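Long-range contact in transposon Tn7 transposition protein TnsA (Escherichia coli, PDB 1F1Z), which cuts the 5' DNA strands at the ends of transposon Tn7 and, together with TnsB, forms the transposase: residues A[31-36]-A[57-62]. Sequence-based numbering, arbitrary orientation.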
loop_
_atom_site.group_PDB
_atom_site.type_symbol
_atom_site.label_atom_id
_atom_site.label_comp_id
_atom_site.label_asym_id
_atom_site.label_seq_id
_atom_site.Cartn_x
_atom_site.Cartn_y
_atom_site.Cartn_z
ATOM N N PRO A 31 -11.639 -1.796 -0.252
ATOM C CA PRO A 31 -11.298 -0.774 0.749
ATOM C C PRO A 31 -12.521 0.087 1.052
ATOM O O PRO A 31 -13.450 0.135 0.249
ATOM C CB PRO A 31 -10.232 0.062 0.039
ATOM C CG PRO A 31 -9.641 -0.887 -0.953
ATOM C CD PRO A 31 -10.835 -1.627 -1.472
ATOM N N TRP A 32 -12.539 0.734 2.215
ATOM C CA TRP A 32 -13.658 1.608 2.579
ATOM C C TRP A 32 -13.449 2.919 1.838
ATOM O O TRP A 32 -14.400 3.539 1.370
ATOM C CB TRP A 32 -13.699 1.873 4.093
ATOM C CG TRP A 32 -14.755 2.869 4.496
ATOM C CD1 TRP A 32 -14.574 4.204 4.756
ATOM C CD2 TRP A 32 -16.165 2.635 4.578
ATOM N NE1 TRP A 32 -15.786 4.817 4.972
ATOM C CE2 TRP A 32 -16.780 3.882 4.872
ATOM C CE3 TRP A 32 -16.970 1.496 4.430
ATOM C CZ2 TRP A 32 -18.172 4.020 5.014
ATOM C CZ3 TRP A 32 -18.358 1.633 4.575
ATOM C CH2 TRP A 32 -18.940 2.891 4.865
ATOM N N LEU A 33 -12.193 3.357 1.784
ATOM C CA LEU A 33 -11.821 4.573 1.074
ATOM C C LEU A 33 -11.022 4.139 -0.146
ATOM O O LEU A 33 -10.284 3.148 -0.088
ATOM C CB LEU A 33 -10.955 5.473 1.942
ATOM C CG LEU A 33 -11.573 5.977 3.240
ATOM C CD1 LEU A 33 -10.559 6.853 3.975
ATOM C CD2 LEU A 33 -12.846 6.748 2.944
ATOM N N THR A 34 -11.183 4.859 -1.250
ATOM C CA THR A 34 -10.461 4.549 -2.475
ATOM C C THR A 34 -9.651 5.777 -2.849
ATOM O O THR A 34 -9.736 6.814 -2.191
ATOM C CB THR A 34 -11.414 4.185 -3.638
ATOM O OG1 THR A 34 -12.230 5.313 -3.967
ATOM C CG2 THR A 34 -12.293 2.998 -3.267
ATOM N N VAL A 35 -8.874 5.659 -3.917
ATOM C CA VAL A 35 -8.041 6.743 -4.402
ATOM C C VAL A 35 -8.841 7.991 -4.793
ATOM O O VAL A 35 -8.311 9.104 -4.756
ATOM C CB VAL A 35 -7.145 6.231 -5.550
ATOM C CG1 VAL A 35 -6.665 7.355 -6.435
ATOM C CG2 VAL A 35 -5.964 5.478 -4.956
ATOM N N GLN A 36 -10.125 7.819 -5.110
ATOM C CA GLN A 36 -10.982 8.954 -5.477
ATOM C C GLN A 36 -11.269 9.853 -4.259
ATOM O O GLN A 36 -11.643 11.022 -4.403
ATOM C CB GLN A 36 -12.301 8.459 -6.079
ATOM C CG GLN A 36 -12.154 7.595 -7.331
ATOM C CD GLN A 36 -12.529 6.143 -7.095
ATOM O OE1 GLN A 36 -13.634 5.836 -6.632
ATOM N NE2 GLN A 36 -11.612 5.235 -7.424
ATOM N N HIS A 57 -5.462 0.775 -2.601
ATOM C CA HIS A 57 -5.599 2.233 -2.617
ATOM C C HIS A 57 -4.919 2.869 -1.423
ATOM O O HIS A 57 -5.340 2.682 -0.287
ATOM C CB HIS A 57 -7.064 2.627 -2.620
ATOM C CG HIS A 57 -7.827 2.090 -3.786
ATOM N ND1 HIS A 57 -8.100 0.748 -3.944
ATOM C CD2 HIS A 57 -8.387 2.716 -4.851
ATOM C CE1 HIS A 57 -8.799 0.569 -5.052
ATOM N NE2 HIS A 57 -8.987 1.748 -5.619
ATOM N N LEU A 58 -3.875 3.636 -1.684
ATOM C CA LEU A 58 -3.121 4.297 -0.634
ATOM C C LEU A 58 -3.380 5.773 -0.858
ATOM O O LEU A 58 -3.408 6.231 -2.001
ATOM C CB LEU A 58 -1.650 3.947 -0.787
ATOM C CG LEU A 58 -1.531 2.428 -0.920
ATOM C CD1 LEU A 58 -0.238 2.032 -1.544
ATOM C CD2 LEU A 58 -1.714 1.777 0.425
ATOM N N LEU A 59 -3.603 6.510 0.225
ATOM C CA LEU A 59 -3.928 7.923 0.115
ATOM C C LEU A 59 -2.816 8.947 0.343
ATOM O O LEU A 59 -3.079 10.154 0.372
ATOM C CB LEU A 59 -5.132 8.223 0.999
ATOM C CG LEU A 59 -6.275 7.225 0.782
ATOM C CD1 LEU A 59 -7.462 7.574 1.664
ATOM C CD2 LEU A 59 -6.695 7.222 -0.681
ATOM N N SER A 60 -1.582 8.478 0.500
ATOM C CA SER A 60 -0.442 9.374 0.688
ATOM C C SER A 60 0.848 8.605 0.422
ATOM O O SER A 60 0.856 7.365 0.407
ATOM C CB SER A 60 -0.417 9.957 2.107
ATOM O OG SER A 60 -0.194 8.947 3.076
ATOM N N ASP A 61 1.939 9.338 0.224
ATOM C CA ASP A 61 3.240 8.728 -0.026
ATOM C C ASP A 61 3.672 7.937 1.206
ATOM O O ASP A 61 4.318 6.897 1.097
ATOM C CB ASP A 61 4.295 9.801 -0.337
ATOM C CG ASP A 61 3.964 10.628 -1.582
ATOM O OD1 ASP A 61 4.678 11.624 -1.837
ATOM O OD2 ASP A 61 3.004 10.291 -2.306
ATOM N N LEU A 62 3.273 8.420 2.375
ATOM C CA LEU A 62 3.607 7.784 3.640
ATOM C C LEU A 62 2.933 6.400 3.717
ATOM O O LEU A 62 3.563 5.412 4.110
ATOM C CB LEU A 62 3.162 8.689 4.790
ATOM C CG LEU A 62 3.906 8.555 6.116
ATOM C CD1 LEU A 62 5.366 8.304 5.847
ATOM C CD2 LEU A 62 3.723 9.823 6.953
#
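The imidazole of His-57 lies against the loop 31-36 and touches three of its residues, Thr-34 and Val-35 both at the CD2 end and Pro-31 at ND1. Thr-34 comes over one face, with CG2 4.2 Å above the ring plane and offset toward the rim, while its CB sits 3.6 Å from His-57 CD2. Val-35 CG2, 3.7 Å from His-57 CD2, leans on this end of the ring as well, and Pro-31 CG packs obliquely against His-57 ND1 at 3.7 Å. Near the ring plane, Val-35 N lies only 3.1 Å from His-57 CD2, unusually close for a C-H edge; as modelled, ND1 is buried with no partner, so the turn of this ring is doubtful. No hydrogen bond joins the segments. With CG anti to its carbonyl carbon (chi1 -59°), His-57 reaches into the loop; an alanine here would probably open a gap between Pro-31, Thr-34 and Val-35 and let the loop shift. Beside it, Leu-59 CD1 touches Leu-33 CD1 at 3.9 Å, the two side chains crossing at about a right angle, and Leu-59 CD2 lies 3.4 Å from Thr-34 O. Farther out, His-57 N and O are hydrogen-bonded to Glu-81 OE1 and Gln-82 NE2 of strand 76-84, and Leu-59 N bonds to OE1 of the active-site Glu-63. The side chain of Leu-33 comes to about 5 Å from a bound magnesium ion, so the contact borders the metal-dependent active site of a restriction-endonuclease fold.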